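Local coordinates for protein dipeptidase AC. Metallo peptidase. MEROPS family M19 (PDB 3LY0) that probably hydrolyses dipeptides as a zinc-dependent dipeptidase with a TIM-barrel fold, and binds a phosphinate mimic of L-Ala-D-Ala at its two-zinc centre, at residues 265-270 and 310-316; 14-19 and 35-41. All coordinates share one frame; numbering follows the deposited sequence.

In the fold
From the N terminus, contact 2 comes first: residues 14-19, which leave strand 13-14 and run into helix 16-22, are met by the loop 35-41 after the chain has passed through helix 27-32, so that a short loop is closed near the start of the barrel. Contact 1 closes a second loop much later, joining the turn after strand 260-263 to the segment 310-316 that follows strand 301-303, with helix 283-296 between. The two lie in series, neither nested nor crossed, their centres about 15 Å apart. His39 packs against Ala310 and Ile312, and both contacts reach the bound inhibitor, contact 1 through Phe269 and Ala310, contact 2 through Asp15.

Contact 1 of 2, residues 265-270 and 310-316; sequences FATSFL and ATIPQGI. With LY0 ((2R)-3-[(R)-[(1R)-1-aminoethyl](hydroxy)phosphoryl]-2-methylpropanoic acid), chain C.
Phe265 turns its CG away from its own carbonyl carbon (chi1 -62°), which presents one ring face to Ile316, whose CG1 is likewise anti to the carbonyl carbon and whose extended chi2 (173°) carries CD1 forward. The methyl CD1 of Ile316 lies 4.0 Å from the centroid of the Phe265 ring, a CH-pi contact over the face, and the two side chains cross at about a right angle. Nearer the backbone, CB of Phe265 meets the CG2 branch of Ile312 at 3.6 Å. A flat ring and beta-branched chains suit this buried place, filling it without polar groups that would need partners. The backbones are joined by Thr267 N, which donates to Thr311 O over 2.9 Å in a nearly straight bond (168°). Beside it, CA of Ala266 makes a CH...O contact with the same oxygen.

In this TIM-barrel peptidase, the turn and short helix 267-270 after strand 260-263, and the loop after the adjacent parallel strand 301-303, border the ligand pocket. The small methyls of Ala266 and Ala310 allow close approach, CB to CB 3.7 Å, and CB of Ala310 also faces C7 of the inhibitor at 4.0 Å. Phe269 brings its ring edge to the inhibitor carboxylate, CE2 lying 3.3 Å from O61. Thr267 OG1 is held by Arg276 O, while its methyl CG2 packs against the backbone of Ile312. Further out, Leu270 CD1 rests on the ring carbon CG of Pro313.

Contact 2 of 2, residues 14-19 and 35-41; sequences NDFLLR and DGTGHLD. With ZN (zinc ion), chain D; LY0 ((2R)-3-[(R)-[(1R)-1-aminoethyl](hydroxy)phosphoryl]-2-methylpropanoic acid), chain C.
Arg19 carries the polar side of this contact, its guanidinium reaching from helix 16-22 into the curl of residues 35-41. NH1 donates to Leu40 O over 2.8 Å, on a lone pair in the carbonyl plane, and NH2 forms a salt bridge with Asp35 OD1 at 3.1 Å, the two flat groups 33° apart. The bend at chi3 (51°) turns the guanidinium so that Gly38 CA lies over one face, where a side chain on that residue would collide with NH1. Two waters add to the grip, one accepting from NH2, the other from NE at 2.8 Å while donating to Asp35 OD2, and NH1 has a second, charged partner in Asp308. Asp35 OD1 also accepts from Thr37 N and OG1, the former bond making an Asx turn that shapes the loop. Asn14 OD1 makes another, accepting from Phe16 N (2.8 Å) where helix 16-22 begins. A leucine in place of Arg19 would probably leave Asp35 and Asp308 without this charged mate and Leu40 O without its donor.

Van der Waals packing lies nearer the metal. The methyl CD1 of Leu40 sits against the amide of Asn14, 3.5 Å from its CG, while the apolar pair is Leu40 CB with Phe16 CD2 at 3.9 Å.

Metal coordination belongs to Asp15, whose two carboxylate oxygens both bind zinc, OD2 at 2.2 Å, with His13, Glu139 and the inhibitor's N1 and O31 completing the site.

Around these groups, Asn14 packs on strand 50-57, Phe16 on Met106 of helix 89-109 and Ile30 of helix 27-32, and Asp41 caps helix 42-48 and forms a salt bridge with Arg44.

Contact 1 of 2, residues 265-270 and 310-316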
loop_
_atom_site.group_PDB
_atom_site.type_symbol
_atom_site.label_atom_id
_atom_site.label_comp_id
_atom_site.label_asym_id
_atom_site.label_seq_id
_atom_site.Cartn_x
_atom_site.Cartn_y
_atom_site.Cartn_z
ATOM N N PHE A 265 -0.134 -3.934 -7.926
ATOM C CA PHE A 265 -0.413 -3.986 -9.362
ATOM C C PHE A 265 0.691 -3.332 -10.195
ATOM O O PHE A 265 0.612 -3.320 -11.424
ATOM C CB PHE A 265 -1.738 -3.304 -9.732
ATOM C CG PHE A 265 -2.976 -3.930 -9.119
ATOM C CD1 PHE A 265 -2.924 -5.153 -8.465
ATOM C CD2 PHE A 265 -4.194 -3.273 -9.206
ATOM C CE1 PHE A 265 -4.065 -5.695 -7.894
ATOM C CE2 PHE A 265 -5.338 -3.812 -8.654
ATOM C CZ PHE A 265 -5.272 -5.027 -7.996
ATOM N N ALA A 266 1.712 -2.783 -9.550
ATOM C CA ALA A 266 2.796 -2.141 -10.289
ATOM C C ALA A 266 3.444 -3.115 -11.258
ATOM O O ALA A 266 3.896 -4.188 -10.859
ATOM C CB ALA A 266 3.840 -1.594 -9.326
ATOM N N THR A 267 3.491 -2.725 -12.530
ATOM C CA THR A 267 4.089 -3.537 -13.583
ATOM C C THR A 267 5.494 -4.000 -13.184
ATOM O O THR A 267 5.858 -5.172 -13.375
ATOM C CB THR A 267 4.148 -2.724 -14.891
ATOM O OG1 THR A 267 4.713 -1.438 -14.605
ATOM C CG2 THR A 267 2.739 -2.508 -15.428
ATOM N N SER A 268 6.264 -3.080 -12.609
ATOM C CA SER A 268 7.660 -3.336 -12.257
ATOM C C SER A 268 7.827 -4.481 -11.268
ATOM O O SER A 268 8.883 -5.104 -11.216
ATOM C CB SER A 268 8.275 -2.080 -11.652
ATOM O OG SER A 268 8.135 -0.988 -12.549
ATOM N N PHE A 269 6.786 -4.751 -10.483
ATOM C CA PHE A 269 6.892 -5.726 -9.405
ATOM C C PHE A 269 6.166 -7.021 -9.739
ATOM O O PHE A 269 6.220 -7.972 -8.964
ATOM C CB PHE A 269 6.335 -5.146 -8.097
ATOM C CG PHE A 269 6.965 -3.837 -7.690
ATOM C CD1 PHE A 269 8.246 -3.491 -8.109
ATOM C CD2 PHE A 269 6.269 -2.953 -6.868
ATOM C CE1 PHE A 269 8.823 -2.283 -7.720
ATOM C CE2 PHE A 269 6.834 -1.749 -6.476
ATOM C CZ PHE A 269 8.108 -1.408 -6.909
ATOM N N LEU A 270 5.489 -7.042 -10.887
ATOM C CA LEU A 270 4.731 -8.209 -11.350
ATOM C C LEU A 270 5.435 -8.969 -12.473
ATOM O O LEU A 270 5.469 -10.189 -12.471
ATOM C CB LEU A 270 3.357 -7.770 -11.870
ATOM C CG LEU A 270 2.286 -7.355 -10.854
ATOM C CD1 LEU A 270 1.080 -6.751 -11.550
ATOM C CD2 LEU A 270 1.857 -8.545 -10.008
ATOM N N ALA A 310 1.527 3.983 -9.277
ATOM C CA ALA A 310 2.389 3.244 -10.199
ATOM C C ALA A 310 1.670 2.940 -11.503
ATOM O O ALA A 310 0.449 2.991 -11.574
ATOM C CB ALA A 310 2.834 1.945 -9.548
ATOM N N THR A 311 2.431 2.596 -12.536
ATOM C CA THR A 311 1.833 2.074 -13.763
ATOM C C THR A 311 1.375 0.642 -13.501
ATOM O O THR A 311 2.124 -0.149 -12.923
ATOM C CB THR A 311 2.842 2.069 -14.921
ATOM O OG1 THR A 311 3.282 3.412 -15.159
ATOM C CG2 THR A 311 2.198 1.519 -16.193
ATOM N N ILE A 312 0.159 0.312 -13.937
ATOM C CA ILE A 312 -0.419 -1.012 -13.685
ATOM C C ILE A 312 -0.721 -1.713 -15.022
ATOM O O ILE A 312 -0.626 -1.083 -16.078
ATOM C CB ILE A 312 -1.679 -0.900 -12.770
ATOM C CG1 ILE A 312 -2.829 -0.194 -13.501
ATOM C CG2 ILE A 312 -1.324 -0.169 -11.475
ATOM C CD1 ILE A 312 -4.120 -0.060 -12.676
ATOM N N PRO A 313 -1.069 -3.011 -14.986
ATOM C CA PRO A 313 -1.259 -3.747 -16.246
ATOM C C PRO A 313 -2.389 -3.175 -17.094
ATOM O O PRO A 313 -3.410 -2.746 -16.566
ATOM C CB PRO A 313 -1.622 -5.166 -15.778
ATOM C CG PRO A 313 -1.087 -5.247 -14.360
ATOM C CD PRO A 313 -1.278 -3.871 -13.810
ATOM N N GLN A 314 -2.205 -3.190 -18.412
ATOM C CA GLN A 314 -3.216 -2.665 -19.321
ATOM C C GLN A 314 -4.588 -3.322 -19.137
ATOM O O GLN A 314 -5.618 -2.676 -19.335
ATOM C CB GLN A 314 -2.750 -2.794 -20.777
ATOM C CG GLN A 314 -2.584 -4.234 -21.255
ATOM C CD GLN A 314 -1.901 -4.339 -22.610
ATOM O OE1 GLN A 314 -1.590 -3.330 -23.243
ATOM N NE2 GLN A 314 -1.660 -5.569 -23.056
ATOM N N GLY A 315 -4.594 -4.593 -18.735
ATOM C CA GLY A 315 -5.829 -5.333 -18.517
ATOM C C GLY A 315 -6.647 -4.847 -17.331
ATOM O O GLY A 315 -7.850 -5.095 -17.253
ATOM N N ILE A 316 -5.983 -4.169 -16.397
ATOM C CA ILE A 316 -6.679 -3.532 -15.278
ATOM C C ILE A 316 -6.923 -2.055 -15.590
ATOM O O ILE A 316 -8.063 -1.599 -15.570
ATOM C CB ILE A 316 -5.888 -3.679 -13.966
ATOM C CG1 ILE A 316 -5.673 -5.161 -13.637
ATOM C CG2 ILE A 316 -6.629 -3.005 -12.811
ATOM C CD1 ILE A 316 -4.742 -5.407 -12.447
HETATM P P LY0 C . 4.451 4.179 -4.202
HETATM C C1 LY0 C . 5.278 6.741 -4.946
HETATM N N1 LY0 C . 3.590 6.491 -3.148
HETATM C C2 LY0 C . 4.103 5.961 -4.399
HETATM C C4 LY0 C . 4.709 3.396 -5.843
HETATM C C5 LY0 C . 5.928 2.524 -5.956
HETATM C C6 LY0 C . 6.073 1.568 -4.803
HETATM C C7 LY0 C . 6.131 1.903 -7.314
HETATM O O31 LY0 C . 3.249 3.611 -3.484
HETATM O O32 LY0 C . 5.705 4.008 -3.282
HETATM O O61 LY0 C . 7.257 0.929 -4.624
HETATM O O62 LY0 C . 5.149 1.375 -3.995
#

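Contact 2 of 2, residues 14-19 and 35-41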
loop_
_atom_site.group_PDB
_atom_site.type_symbol
_atom_site.label_atom_id
_atom_site.label_comp_id
_atom_site.label_asym_id
_atom_site.label_seq_id
_atom_site.Cartn_x
_atom_site.Cartn_y
_atom_site.Cartn_z
ATOM N N ASN A 14 -3.465 2.851 -1.806
ATOM C CA ASN A 14 -3.569 3.743 -2.959
ATOM C C ASN A 14 -3.018 5.119 -2.646
ATOM O O ASN A 14 -2.944 5.509 -1.480
ATOM C CB ASN A 14 -5.015 3.837 -3.488
ATOM C CG ASN A 14 -5.877 4.786 -2.679
ATOM O OD1 ASN A 14 -5.701 6.006 -2.723
ATOM N ND2 ASN A 14 -6.832 4.229 -1.942
ATOM N N ASP A 15 -2.623 5.834 -3.698
ATOM C CA ASP A 15 -2.072 7.171 -3.569
ATOM C C ASP A 15 -2.973 8.246 -4.171
ATOM O O ASP A 15 -2.493 9.262 -4.665
ATOM C CB ASP A 15 -0.678 7.220 -4.191
ATOM C CG ASP A 15 0.315 6.372 -3.429
ATOM O OD1 ASP A 15 0.615 6.705 -2.261
ATOM O OD2 ASP A 15 0.786 5.358 -3.971
ATOM N N PHE A 16 -4.283 8.032 -4.110
ATOM C CA PHE A 16 -5.207 9.050 -4.585
ATOM C C PHE A 16 -4.956 10.416 -3.942
ATOM O O PHE A 16 -5.106 11.441 -4.599
ATOM C CB PHE A 16 -6.651 8.623 -4.342
ATOM C CG PHE A 16 -7.658 9.621 -4.819
ATOM C CD1 PHE A 16 -8.363 10.384 -3.909
ATOM C CD2 PHE A 16 -7.870 9.814 -6.176
ATOM C CE1 PHE A 16 -9.293 11.316 -4.337
ATOM C CE2 PHE A 16 -8.787 10.744 -6.618
ATOM C CZ PHE A 16 -9.506 11.495 -5.696
ATOM N N LEU A 17 -4.573 10.441 -2.669
ATOM C CA LEU A 17 -4.360 11.716 -1.990
ATOM C C LEU A 17 -3.264 12.547 -2.663
ATOM O O LEU A 17 -3.279 13.774 -2.592
ATOM C CB LEU A 17 -4.036 11.507 -0.505
ATOM C CG LEU A 17 -5.198 11.020 0.366
ATOM C CD1 LEU A 17 -4.688 10.645 1.738
ATOM C CD2 LEU A 17 -6.295 12.094 0.467
ATOM N N LEU A 18 -2.320 11.886 -3.326
ATOM C CA LEU A 18 -1.271 12.624 -4.008
ATOM C C LEU A 18 -1.864 13.482 -5.119
ATOM O O LEU A 18 -1.367 14.570 -5.422
ATOM C CB LEU A 18 -0.208 11.663 -4.558
ATOM C CG LEU A 18 1.053 12.282 -5.158
ATOM C CD1 LEU A 18 1.885 12.977 -4.097
ATOM C CD2 LEU A 18 1.867 11.186 -5.844
ATOM N N ARG A 19 -2.946 13.007 -5.721
ATOM C CA ARG A 19 -3.577 13.776 -6.783
ATOM C C ARG A 19 -4.259 15.021 -6.249
ATOM O O ARG A 19 -4.283 16.059 -6.915
ATOM C CB ARG A 19 -4.518 12.899 -7.596
ATOM C CG ARG A 19 -3.710 11.931 -8.475
ATOM C CD ARG A 19 -4.567 10.953 -9.235
ATOM N NE ARG A 19 -5.623 11.632 -9.968
ATOM C CZ ARG A 19 -6.808 11.097 -10.210
ATOM N NH1 ARG A 19 -7.081 9.865 -9.789
ATOM N NH2 ARG A 19 -7.720 11.797 -10.866
ATOM N N ASP A 35 -11.504 13.485 -13.171
ATOM C CA ASP A 35 -11.025 14.499 -14.105
ATOM C C ASP A 35 -10.492 13.883 -15.394
ATOM O O ASP A 35 -9.807 14.551 -16.164
ATOM C CB ASP A 35 -9.977 15.419 -13.459
ATOM C CG ASP A 35 -8.656 14.715 -13.167
ATOM O OD1 ASP A 35 -8.554 13.489 -13.386
ATOM O OD2 ASP A 35 -7.718 15.404 -12.712
ATOM N N GLY A 36 -10.809 12.613 -15.617
ATOM C CA GLY A 36 -10.386 11.925 -16.825
ATOM C C GLY A 36 -8.984 11.357 -16.760
ATOM O O GLY A 36 -8.485 10.813 -17.752
ATOM N N THR A 37 -8.337 11.478 -15.601
ATOM C CA THR A 37 -6.980 10.969 -15.439
ATOM C C THR A 37 -6.874 9.971 -14.293
ATOM O O THR A 37 -7.794 9.812 -13.490
ATOM C CB THR A 37 -5.959 12.104 -15.181
ATOM O OG1 THR A 37 -6.074 12.576 -13.832
ATOM C CG2 THR A 37 -6.178 13.264 -16.144
ATOM N N GLY A 38 -5.732 9.301 -14.222
ATOM C CA GLY A 38 -5.419 8.472 -13.073
ATOM C C GLY A 38 -6.299 7.246 -12.940
ATOM O O GLY A 38 -6.978 6.835 -13.888
ATOM N N HIS A 39 -6.286 6.662 -11.747
ATOM C CA HIS A 39 -6.881 5.353 -11.524
ATOM C C HIS A 39 -8.163 5.393 -10.716
ATOM O O HIS A 39 -9.033 4.542 -10.896
ATOM C CB HIS A 39 -5.899 4.441 -10.796
ATOM C CG HIS A 39 -4.710 4.052 -11.610
ATOM N ND1 HIS A 39 -3.505 3.707 -11.039
ATOM C CD2 HIS A 39 -4.540 3.943 -12.950
ATOM C CE1 HIS A 39 -2.642 3.405 -11.992
ATOM N NE2 HIS A 39 -3.246 3.536 -13.161
ATOM N N LEU A 40 -8.265 6.366 -9.816
ATOM C CA LEU A 40 -9.352 6.422 -8.840
ATOM C C LEU A 40 -10.123 7.736 -8.869
ATOM O O LEU A 40 -9.576 8.795 -9.201
ATOM C CB LEU A 40 -8.803 6.226 -7.417
ATOM C CG LEU A 40 -8.331 4.819 -7.046
ATOM C CD1 LEU A 40 -7.431 4.884 -5.805
ATOM C CD2 LEU A 40 -9.504 3.896 -6.819
ATOM N N ASP A 41 -11.399 7.641 -8.498
ATOM C CA ASP A 41 -12.253 8.754 -8.098
ATOM C C ASP A 41 -13.542 8.096 -7.623
ATOM O O ASP A 41 -13.712 6.889 -7.791
ATOM C CB ASP A 41 -12.493 9.763 -9.234
ATOM C CG ASP A 41 -12.900 9.103 -10.536
ATOM O OD1 ASP A 41 -13.983 8.480 -10.568
ATOM O OD2 ASP A 41 -12.134 9.217 -11.527
HETATM ZN ZN ZN D . 2.080 4.985 -2.208
HETATM P P LY0 C . 4.451 4.179 -4.202
HETATM C C1 LY0 C . 5.278 6.741 -4.946
HETATM N N1 LY0 C . 3.590 6.491 -3.148
HETATM C C2 LY0 C . 4.103 5.961 -4.399
HETATM C C4 LY0 C . 4.709 3.396 -5.843
HETATM C C5 LY0 C . 5.928 2.524 -5.956
HETATM C C6 LY0 C . 6.073 1.568 -4.803
HETATM C C7 LY0 C . 6.131 1.903 -7.314
HETATM O O31 LY0 C . 3.249 3.611 -3.484
HETATM O O32 LY0 C . 5.705 4.008 -3.282
HETATM O O61 LY0 C . 7.257 0.929 -4.624
HETATM O O62 LY0 C . 5.149 1.375 -3.995
HETATM O O HOH W 1 -10.189 11.022 -12.231
HETATM O O HOH W 2 -5.844 14.281 -10.991
#